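Hypothetical sugar ABC-transporter sugar binding protein (Arthrobacter globiformis, PDB 7BVT) binds cyclic alpha-maltosyl-1,6-maltose as the substrate-binding component of a bacterial sugar ABC transporter, probably handing it to the membrane complex for uptake. Local coordinates at residues A[246-251]-A[257-262]; A[264-269]-A[277-282]; A[182-187]-A[235-240]. All coordinates share one frame; numbering follows the deposited sequence.

Overall arrangement
Along the chain, interaction 3 closes first, then interaction 1, then interaction 2. Interaction 1 lies between the other two, its centre about 10 Å from that of interaction 3 and about 12 Å from that of interaction 2. The outer pair, with centres about 20 Å apart, do not touch. Strands 258-262 and 277-280 both pair antiparallel with strand 140-147, so interactions 1 and 2 reach one sheet, while interaction 3 joins the loop beside it to helix 225-239. S258 links 257-262 to 182-187 through G183 and D185; F251 meets W269. The contacts thus follow one another from helix 225-239 across the sheet to helix 264-271, and segments 182-187 and 264-269 also hold Y187 and W264 of the glycan pocket.

Interaction 1 (A[246-251]-A[257-262]); sequences AKWGEF and GSAQEG
W248 and F251 approach strand 258-262 from the preceding loop, and the methyl of A259 sits in the hollow between their rings. A259 CB lies 3.6 Å from CD2 of F251 and 3.8 Å from CH2 of W248. The phenyl ring lies with one face over the strand backbone, with A259 N 4.1 Å above its plane and displaced toward the rim; its CD1 comes within 3.4 Å of S258 N. W248 instead presents an edge: CH2 meets the carbonyl O of Q260 at 3.3 Å, nearly in the indole plane. Its CG is anti to the backbone N (chi1 177°), which throws the six-membered ring forward to the strand.

E261 folds back at chi2 (-74°) to bring its carboxylate to both rings. OE2 lies in plane at the rim of F251, 3.6 Å from CD2, and obliquely beside W248, 3.8 Å from CZ2. The weakly positive rim of F251 would probably suit the carboxylate, while the nearby OE2 of E252 may raise its affinity for a proton.

Further out, a type II turn from K247 to E250 holds W248 at its second position, with G249 taking its positive phi (105°), and F251 follows directly after E250. A salt bridge of 3.5 Å between K247 NZ and E250 OE2 joins the turn's two end residues. D185 of the 182-187 loop holds the turn, its OD2 accepting from the backbone N of G249 and of F251.

Beyond W248 stands Y187 of the glycan pocket, and the W248 side chain comes to about 5 Å from a bound glucose, nearest atoms. F275 meets F251 edge-to-face. Strand 258-262 pairs antiparallel with strand 140-147, through A259 with M145 and E261 with G143, while helix 195-207 touches Q260.

Interaction 2 (A[264-269]-A[277-282]); sequences WMVGIW and FGTAQV. With GLC (alpha-D-glucopyranose), chain B; GLC (alpha-D-glucopyranose), chain C.
F277 lays one face of its ring against the edge of the W269 indole, an edge-to-face pair with the six-membered ring centroid 5.6 Å from the phenyl centroid and the planes at 64°. CE3 of W269 stands 3.9 Å above the phenyl plane, offset toward the rim. At the root of the tryptophan side chain, CB of W269 comes to 3.4 Å from CE1 of F277. With CG held between its backbone N and carbonyl carbon (chi1 72°), F277 extends from the strand to the helix, and its CZ stops 4.1 Å from the carbonyl O of V266.

Two residues further along the strand, CG2 of T279 touches CG2 of V266 at 4.2 Å, the two side chains meeting about at right angles. The hydroxyl of T279 is engaged elsewhere, by the backbone O of R357; the same arginine makes a cation-pi contact with F277 and hydrogen-bonds its carbonyl O.

The short segments of helix 264-269 and strand 277-280 run nearly antiparallel, with 159° between their N-to-C directions and their axes 10.6 Å apart at closest approach. At the start of this helical segment W264 turns to the glycan pocket, where C2 of the chain B glucose lies 3.8 Å above its indole plane, offset toward the rim. W264 CH2 continues to C1 of the chain C glucose at 3.6 Å.

The helix therefore rests on the strand mainly through apolar and aromatic groups, with no hydrogen bond between the two segments, whereas the bound sugar adds hydrogen bonds to D90, N140 and R371 beyond the hydrophobic platform of W264.

Interaction 3 (A[182-187]-A[235-240]); sequences PGYDLY and VDLIDS
L186 pushes its CD1 methyl into a shallow hollow on the flank of helix 225-239, formed by the neighbouring side chains of L237 and I238. This is a loop-to-helix contact in a type II periplasmic-binding-protein fold, the fold of this sugar-binding family. The methyl rests 4.0 Å from CB of L237 and 3.9 Å from CG1 of I238, almost evenly shared between the two. L186 meets L237 about at right angles and slants across I238. Its chi2 of 168° sets CD1 anti to CA, and this extended end carries the methyl as far as the helix.

The reverse bump comes from L237. Its CD1 comes up obliquely to the CD2-CE2 side of the Y184 ring, 3.8 Å from CD2 and 3.9 Å from CE2 of that tyrosine. Helix and loop thus interlock: one methyl goes from loop to helix and another from helix to loop, with L237 serving both. L168 of helix 165-179 also touches both Y184 and L237, adding a third element to this apolar cluster.

Alternation along the extended 182-187 chain explains the pattern. Y184 and L186 face the helix, while D185 packs on W248 and A259 and Y187 touches the bound glucose. The loop therefore carries a hydrophobic seam made by Y184 and L186, and the residues that alternate with them supply polar and sugar-contacting groups, connecting the pocket wall to the helix. S243, just past that helix, ties the two segments together: its backbone hydrogen-bonds with that of L237, and its OG hydrogen-bonds to the carbonyl O of Y184.

Interaction 1 (A[246-251]-A[257-262])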
loop_
_atom_site.group_PDB
_atom_site.type_symbol
_atom_site.label_atom_id
_atom_site.label_comp_id
_atom_site.label_asym_id
_atom_site.label_seq_id
_atom_site.Cartn_x
_atom_site.Cartn_y
_atom_site.Cartn_z
ATOM N N ALA A 246 -15.693 -8.265 -13.539
ATOM C CA ALA A 246 -14.739 -8.039 -14.655
ATOM C C ALA A 246 -15.010 -6.696 -15.353
ATOM O O ALA A 246 -14.899 -6.599 -16.609
ATOM C CB ALA A 246 -14.799 -9.222 -15.607
ATOM N N LYS A 247 -15.272 -5.648 -14.590
ATOM C CA LYS A 247 -15.562 -4.285 -15.111
ATOM C C LYS A 247 -14.749 -3.248 -14.344
ATOM O O LYS A 247 -15.192 -2.111 -14.236
ATOM C CB LYS A 247 -17.059 -3.974 -14.993
ATOM C CG LYS A 247 -17.946 -4.710 -15.994
ATOM C CD LYS A 247 -17.533 -4.539 -17.435
ATOM C CE LYS A 247 -17.466 -3.093 -17.862
ATOM N NZ LYS A 247 -17.407 -2.975 -19.342
ATOM N N TRP A 248 -13.576 -3.606 -13.845
ATOM C CA TRP A 248 -12.686 -2.600 -13.208
ATOM C C TRP A 248 -12.398 -1.486 -14.214
ATOM O O TRP A 248 -12.156 -1.803 -15.380
ATOM C CB TRP A 248 -11.386 -3.228 -12.691
ATOM C CG TRP A 248 -10.479 -2.180 -12.118
ATOM C CD1 TRP A 248 -9.396 -1.581 -12.699
ATOM C CD2 TRP A 248 -10.666 -1.514 -10.865
ATOM N NE1 TRP A 248 -8.873 -0.605 -11.879
ATOM C CE2 TRP A 248 -9.662 -0.527 -10.752
ATOM C CE3 TRP A 248 -11.584 -1.657 -9.824
ATOM C CZ2 TRP A 248 -9.530 0.271 -9.612
ATOM C CZ3 TRP A 248 -11.482 -0.835 -8.722
ATOM C CH2 TRP A 248 -10.452 0.095 -8.604
ATOM N N GLY A 249 -12.379 -0.231 -13.790
ATOM C CA GLY A 249 -11.846 0.881 -14.602
ATOM C C GLY A 249 -12.967 1.730 -15.166
ATOM O O GLY A 249 -12.662 2.825 -15.706
ATOM N N GLU A 250 -14.225 1.324 -14.988
ATOM C CA GLU A 250 -15.375 2.197 -15.379
ATOM C C GLU A 250 -15.319 3.557 -14.671
ATOM O O GLU A 250 -15.637 4.617 -15.280
ATOM C CB GLU A 250 -16.700 1.493 -15.145
ATOM C CG GLU A 250 -16.898 0.306 -16.024
ATOM C CD GLU A 250 -16.666 0.557 -17.509
ATOM O OE1 GLU A 250 -17.387 1.421 -18.073
ATOM O OE2 GLU A 250 -15.759 -0.103 -18.082
ATOM N N PHE A 251 -14.954 3.569 -13.389
ATOM C CA PHE A 251 -14.878 4.796 -12.578
ATOM C C PHE A 251 -13.821 5.703 -13.202
ATOM O O PHE A 251 -14.079 6.903 -13.385
ATOM C CB PHE A 251 -14.495 4.453 -11.130
ATOM C CG PHE A 251 -14.126 5.670 -10.341
ATOM C CD1 PHE A 251 -15.029 6.689 -10.097
ATOM C CD2 PHE A 251 -12.825 5.838 -9.892
ATOM C CE1 PHE A 251 -14.656 7.814 -9.383
ATOM C CE2 PHE A 251 -12.442 6.991 -9.261
ATOM C CZ PHE A 251 -13.353 7.982 -8.998
ATOM N N GLY A 257 -19.612 5.410 -10.644
ATOM C CA GLY A 257 -19.768 6.215 -9.444
ATOM C C GLY A 257 -18.462 6.367 -8.636
ATOM O O GLY A 257 -18.251 7.428 -8.083
ATOM N N SER A 258 -17.697 5.294 -8.415
ATOM C CA SER A 258 -16.706 5.305 -7.306
ATOM C C SER A 258 -15.826 4.065 -7.409
ATOM O O SER A 258 -16.124 3.196 -8.199
ATOM C CB SER A 258 -17.354 5.358 -5.976
ATOM O OG SER A 258 -18.268 4.255 -5.778
ATOM N N ALA A 259 -14.758 4.054 -6.611
ATOM C CA ALA A 259 -13.796 2.926 -6.577
ATOM C C ALA A 259 -12.891 3.113 -5.376
ATOM O O ALA A 259 -12.641 4.248 -4.960
ATOM C CB ALA A 259 -12.998 2.873 -7.864
ATOM N N GLN A 260 -12.330 2.009 -4.877
ATOM C CA GLN A 260 -11.141 2.140 -4.011
ATOM C C GLN A 260 -9.965 2.529 -4.893
ATOM O O GLN A 260 -9.779 1.922 -5.964
ATOM C CB GLN A 260 -10.855 0.842 -3.265
ATOM C CG GLN A 260 -11.827 0.632 -2.160
ATOM C CD GLN A 260 -11.662 -0.627 -1.342
ATOM O OE1 GLN A 260 -10.782 -1.506 -1.581
ATOM N NE2 GLN A 260 -12.534 -0.706 -0.362
ATOM N N GLU A 261 -9.241 3.558 -4.477
ATOM C CA GLU A 261 -8.081 4.078 -5.208
ATOM C C GLU A 261 -6.948 4.369 -4.232
ATOM O O GLU A 261 -7.167 4.939 -3.155
ATOM C CB GLU A 261 -8.460 5.340 -6.009
ATOM C CG GLU A 261 -9.416 5.026 -7.158
ATOM C CD GLU A 261 -8.862 4.330 -8.370
ATOM O OE1 GLU A 261 -7.639 4.046 -8.422
ATOM O OE2 GLU A 261 -9.675 4.094 -9.326
ATOM N N GLY A 262 -5.726 4.122 -4.715
ATOM C CA GLY A 262 -4.541 4.487 -3.940
ATOM C C GLY A 262 -4.326 5.962 -3.891
ATOM O O GLY A 262 -4.811 6.697 -4.764
#

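Interaction 2 (A[264-269]-A[277-282])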
loop_
_atom_site.group_PDB
_atom_site.type_symbol
_atom_site.label_atom_id
_atom_site.label_comp_id
_atom_site.label_asym_id
_atom_site.label_seq_id
_atom_site.Cartn_x
_atom_site.Cartn_y
_atom_site.Cartn_z
ATOM N N TRP A 264 -1.845 7.725 -4.446
ATOM C CA TRP A 264 -1.089 8.274 -5.601
ATOM C C TRP A 264 -2.047 8.864 -6.638
ATOM O O TRP A 264 -1.601 9.746 -7.388
ATOM C CB TRP A 264 -0.172 7.214 -6.208
ATOM C CG TRP A 264 -0.890 6.008 -6.710
ATOM C CD1 TRP A 264 -1.444 5.855 -7.945
ATOM C CD2 TRP A 264 -1.152 4.782 -6.011
ATOM N NE1 TRP A 264 -2.041 4.633 -8.061
ATOM C CE2 TRP A 264 -1.883 3.948 -6.890
ATOM C CE3 TRP A 264 -0.859 4.313 -4.729
ATOM C CZ2 TRP A 264 -2.330 2.673 -6.527
ATOM C CZ3 TRP A 264 -1.262 3.036 -4.403
ATOM C CH2 TRP A 264 -1.960 2.226 -5.283
ATOM N N MET A 265 -3.286 8.367 -6.744
ATOM C CA MET A 265 -4.236 8.892 -7.760
ATOM C C MET A 265 -4.605 10.332 -7.454
ATOM O O MET A 265 -5.041 11.031 -8.406
ATOM C CB MET A 265 -5.513 8.050 -7.802
ATOM C CG MET A 265 -5.269 6.671 -8.311
ATOM S SD MET A 265 -4.498 6.601 -9.939
ATOM C CE MET A 265 -5.779 7.372 -10.932
ATOM N N VAL A 266 -4.552 10.783 -6.207
ATOM C CA VAL A 266 -4.928 12.196 -5.887
ATOM C C VAL A 266 -3.971 13.086 -6.664
ATOM O O VAL A 266 -4.425 14.101 -7.240
ATOM C CB VAL A 266 -4.898 12.492 -4.389
ATOM C CG1 VAL A 266 -5.122 13.990 -4.116
ATOM C CG2 VAL A 266 -5.906 11.639 -3.655
ATOM N N GLY A 267 -2.693 12.725 -6.656
ATOM C CA GLY A 267 -1.626 13.513 -7.291
ATOM C C GLY A 267 -1.761 13.475 -8.800
ATOM O O GLY A 267 -1.701 14.545 -9.427
ATOM N N ILE A 268 -1.883 12.284 -9.372
ATOM C CA ILE A 268 -2.051 12.083 -10.834
ATOM C C ILE A 268 -3.253 12.901 -11.318
ATOM O O ILE A 268 -3.092 13.681 -12.272
ATOM C CB ILE A 268 -2.168 10.588 -11.152
ATOM C CG1 ILE A 268 -0.861 9.868 -10.817
ATOM C CG2 ILE A 268 -2.582 10.385 -12.603
ATOM C CD1 ILE A 268 -1.028 8.412 -10.584
ATOM N N TRP A 269 -4.384 12.840 -10.627
ATOM C CA TRP A 269 -5.627 13.539 -11.055
ATOM C C TRP A 269 -5.716 15.005 -10.616
ATOM O O TRP A 269 -6.423 15.763 -11.313
ATOM C CB TRP A 269 -6.839 12.757 -10.565
ATOM C CG TRP A 269 -7.096 11.548 -11.405
ATOM C CD1 TRP A 269 -6.365 11.078 -12.451
ATOM C CD2 TRP A 269 -8.162 10.611 -11.207
ATOM N NE1 TRP A 269 -6.915 9.926 -12.943
ATOM C CE2 TRP A 269 -8.018 9.611 -12.190
ATOM C CE3 TRP A 269 -9.216 10.551 -10.300
ATOM C CZ2 TRP A 269 -8.904 8.551 -12.300
ATOM C CZ3 TRP A 269 -10.093 9.492 -10.400
ATOM C CH2 TRP A 269 -9.931 8.518 -11.383
ATOM N N PHE A 277 -13.626 14.775 -8.986
ATOM C CA PHE A 277 -13.587 13.653 -8.019
ATOM C C PHE A 277 -13.557 14.173 -6.593
ATOM O O PHE A 277 -13.004 15.256 -6.272
ATOM C CB PHE A 277 -12.414 12.737 -8.326
ATOM C CG PHE A 277 -11.050 13.272 -8.004
ATOM C CD1 PHE A 277 -10.356 14.009 -8.942
ATOM C CD2 PHE A 277 -10.441 13.001 -6.785
ATOM C CE1 PHE A 277 -9.093 14.494 -8.661
ATOM C CE2 PHE A 277 -9.185 13.488 -6.509
ATOM C CZ PHE A 277 -8.514 14.244 -7.432
ATOM N N GLY A 278 -14.075 13.331 -5.700
ATOM C CA GLY A 278 -13.997 13.478 -4.251
ATOM C C GLY A 278 -13.273 12.280 -3.638
ATOM O O GLY A 278 -13.046 11.273 -4.357
ATOM N N THR A 279 -12.865 12.439 -2.401
ATOM C CA THR A 279 -12.151 11.363 -1.695
ATOM C C THR A 279 -12.755 11.232 -0.316
ATOM O O THR A 279 -13.352 12.191 0.248
ATOM C CB THR A 279 -10.639 11.627 -1.655
ATOM O OG1 THR A 279 -10.457 12.760 -0.804
ATOM C CG2 THR A 279 -10.025 11.816 -3.016
ATOM N N ALA A 280 -12.614 10.057 0.285
ATOM C CA ALA A 280 -13.046 9.834 1.663
ATOM C C ALA A 280 -12.357 8.614 2.243
ATOM O O ALA A 280 -11.776 7.825 1.459
ATOM C CB ALA A 280 -14.541 9.595 1.731
ATOM N N GLN A 281 -12.451 8.529 3.554
ATOM C CA GLN A 281 -12.150 7.288 4.288
ATOM C C GLN A 281 -12.880 6.132 3.592
ATOM O O GLN A 281 -14.039 6.300 3.145
ATOM C CB GLN A 281 -12.581 7.481 5.746
ATOM C CG GLN A 281 -12.472 6.228 6.596
ATOM C CD GLN A 281 -12.868 6.464 8.025
ATOM O OE1 GLN A 281 -12.019 6.466 8.924
ATOM N NE2 GLN A 281 -14.148 6.724 8.245
ATOM N N VAL A 282 -12.275 4.940 3.549
ATOM C CA VAL A 282 -12.967 3.768 2.954
ATOM C C VAL A 282 -14.204 3.462 3.780
ATOM O O VAL A 282 -14.101 3.313 5.003
ATOM C CB VAL A 282 -12.091 2.517 2.859
ATOM C CG1 VAL A 282 -12.890 1.439 2.129
ATOM C CG2 VAL A 282 -10.824 2.813 2.077
HETATM C C1 GLC B . 1.802 2.846 -9.327
HETATM C C2 GLC B . 1.943 3.528 -7.956
HETATM C C3 GLC B . 2.350 2.508 -6.896
HETATM C C4 GLC B . 1.438 1.289 -6.902
HETATM C C5 GLC B . 1.389 0.686 -8.300
HETATM C C6 GLC B . 0.464 -0.483 -8.435
HETATM O O1 GLC B . 3.042 2.415 -9.952
HETATM O O2 GLC B . 2.823 4.704 -7.906
HETATM O O3 GLC B . 2.324 3.133 -5.632
HETATM O O4 GLC B . 1.864 0.231 -5.980
HETATM O O5 GLC B . 0.934 1.714 -9.205
HETATM O O6 GLC B . 0.269 -0.875 -9.842
HETATM C C1 GLC C . 0.896 0.124 -4.917
HETATM C C2 GLC C . 1.604 -0.131 -3.623
HETATM C C3 GLC C . 2.072 -1.562 -3.551
HETATM C C4 GLC C . 0.859 -2.474 -3.795
HETATM C C5 GLC C . 0.279 -2.188 -5.174
HETATM C C6 GLC C . -0.961 -3.063 -5.433
HETATM O O2 GLC C . 2.605 0.860 -3.476
HETATM O O3 GLC C . 2.694 -1.789 -2.275
HETATM O O4 GLC C . 1.217 -3.842 -3.771
HETATM O O5 GLC C . -0.150 -0.850 -5.195
HETATM O O6 GLC C . -1.160 -3.131 -6.842
#

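Interaction 3 (A[182-187]-A[235-240])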
loop_
_atom_site.group_PDB
_atom_site.type_symbol
_atom_site.label_atom_id
_atom_site.label_comp_id
_atom_site.label_asym_id
_atom_site.label_seq_id
_atom_site.Cartn_x
_atom_site.Cartn_y
_atom_site.Cartn_z
ATOM N N PRO A 182 -22.381 1.600 -13.321
ATOM C CA PRO A 182 -21.969 0.979 -12.060
ATOM C C PRO A 182 -21.774 2.067 -11.008
ATOM O O PRO A 182 -21.154 3.096 -11.324
ATOM C CB PRO A 182 -20.619 0.294 -12.354
ATOM C CG PRO A 182 -20.539 0.247 -13.857
ATOM C CD PRO A 182 -21.361 1.419 -14.350
ATOM N N GLY A 183 -22.280 1.829 -9.786
ATOM C CA GLY A 183 -22.173 2.792 -8.686
ATOM C C GLY A 183 -20.798 2.721 -8.061
ATOM O O GLY A 183 -20.412 3.690 -7.422
ATOM N N TYR A 184 -20.125 1.572 -8.194
ATOM C CA TYR A 184 -18.863 1.310 -7.447
ATOM C C TYR A 184 -18.080 0.218 -8.190
ATOM O O TYR A 184 -18.657 -0.856 -8.409
ATOM C CB TYR A 184 -19.187 0.915 -6.013
ATOM C CG TYR A 184 -17.999 0.479 -5.198
ATOM C CD1 TYR A 184 -16.976 1.368 -4.854
ATOM C CD2 TYR A 184 -17.932 -0.804 -4.697
ATOM C CE1 TYR A 184 -15.900 0.956 -4.080
ATOM C CE2 TYR A 184 -16.866 -1.212 -3.896
ATOM C CZ TYR A 184 -15.864 -0.326 -3.568
ATOM O OH TYR A 184 -14.785 -0.743 -2.832
ATOM N N ASP A 185 -16.809 0.445 -8.506
ATOM C CA ASP A 185 -15.996 -0.605 -9.175
ATOM C C ASP A 185 -15.401 -1.519 -8.103
ATOM O O ASP A 185 -14.820 -0.980 -7.142
ATOM C CB ASP A 185 -14.848 -0.014 -10.004
ATOM C CG ASP A 185 -15.263 0.719 -11.261
ATOM O OD1 ASP A 185 -16.475 0.842 -11.506
ATOM O OD2 ASP A 185 -14.344 1.151 -11.954
ATOM N N LEU A 186 -15.427 -2.826 -8.352
ATOM C CA LEU A 186 -14.636 -3.800 -7.572
ATOM C C LEU A 186 -13.512 -4.333 -8.432
ATOM O O LEU A 186 -13.684 -4.515 -9.670
ATOM C CB LEU A 186 -15.513 -4.946 -7.083
ATOM C CG LEU A 186 -16.399 -4.617 -5.910
ATOM C CD1 LEU A 186 -17.380 -5.745 -5.760
ATOM C CD2 LEU A 186 -15.559 -4.363 -4.651
ATOM N N TYR A 187 -12.374 -4.603 -7.780
ATOM C CA TYR A 187 -11.192 -5.158 -8.468
ATOM C C TYR A 187 -11.345 -6.671 -8.432
ATOM O O TYR A 187 -10.875 -7.316 -7.503
ATOM C CB TYR A 187 -9.910 -4.617 -7.836
ATOM C CG TYR A 187 -8.741 -4.585 -8.778
ATOM C CD1 TYR A 187 -8.181 -5.767 -9.258
ATOM C CD2 TYR A 187 -8.224 -3.382 -9.218
ATOM C CE1 TYR A 187 -7.127 -5.753 -10.149
ATOM C CE2 TYR A 187 -7.155 -3.353 -10.101
ATOM C CZ TYR A 187 -6.615 -4.544 -10.565
ATOM O OH TYR A 187 -5.575 -4.551 -11.457
ATOM N N VAL A 235 -19.943 -9.908 -3.042
ATOM C CA VAL A 235 -20.863 -10.716 -3.898
ATOM C C VAL A 235 -22.215 -9.996 -4.004
ATOM O O VAL A 235 -22.812 -9.974 -5.107
ATOM C CB VAL A 235 -20.999 -12.146 -3.366
ATOM C CG1 VAL A 235 -22.130 -12.895 -4.051
ATOM C CG2 VAL A 235 -19.683 -12.883 -3.525
ATOM N N ASP A 236 -22.616 -9.325 -2.932
ATOM C CA ASP A 236 -23.890 -8.566 -2.932
ATOM C C ASP A 236 -23.797 -7.400 -3.898
ATOM O O ASP A 236 -24.782 -7.131 -4.598
ATOM C CB ASP A 236 -24.301 -8.042 -1.565
ATOM C CG ASP A 236 -24.778 -9.115 -0.614
ATOM O OD1 ASP A 236 -24.969 -10.240 -1.056
ATOM O OD2 ASP A 236 -24.920 -8.801 0.577
ATOM N N LEU A 237 -22.688 -6.670 -3.905
ATOM C CA LEU A 237 -22.447 -5.547 -4.862
ATOM C C LEU A 237 -22.516 -6.065 -6.300
ATOM O O LEU A 237 -23.124 -5.403 -7.148
ATOM C CB LEU A 237 -21.095 -4.866 -4.588
ATOM C CG LEU A 237 -21.079 -4.020 -3.320
ATOM C CD1 LEU A 237 -19.651 -3.728 -2.876
ATOM C CD2 LEU A 237 -21.820 -2.701 -3.572
ATOM N N ILE A 238 -21.899 -7.215 -6.579
ATOM C CA ILE A 238 -21.842 -7.764 -7.958
ATOM C C ILE A 238 -23.248 -8.237 -8.353
ATOM O O ILE A 238 -23.659 -7.879 -9.491
ATOM C CB ILE A 238 -20.838 -8.913 -8.014
ATOM C CG1 ILE A 238 -19.421 -8.402 -7.789
ATOM C CG2 ILE A 238 -20.989 -9.668 -9.330
ATOM C CD1 ILE A 238 -18.405 -9.509 -7.463
ATOM N N ASP A 239 -23.925 -8.956 -7.457
ATOM C CA ASP A 239 -25.235 -9.621 -7.721
ATOM C C ASP A 239 -26.249 -8.518 -8.013
ATOM O O ASP A 239 -27.123 -8.741 -8.873
ATOM C CB ASP A 239 -25.695 -10.541 -6.576
ATOM C CG ASP A 239 -25.039 -11.927 -6.569
ATOM O OD1 ASP A 239 -24.323 -12.274 -7.560
ATOM O OD2 ASP A 239 -25.187 -12.632 -5.531
ATOM N N SER A 240 -26.161 -7.372 -7.319
ATOM C CA SER A 240 -27.109 -6.227 -7.528
ATOM C C SER A 240 -26.853 -5.552 -8.873
ATOM O O SER A 240 -27.688 -4.703 -9.249
ATOM C CB SER A 240 -27.031 -5.246 -6.402
ATOM O OG SER A 240 -25.740 -4.644 -6.310
#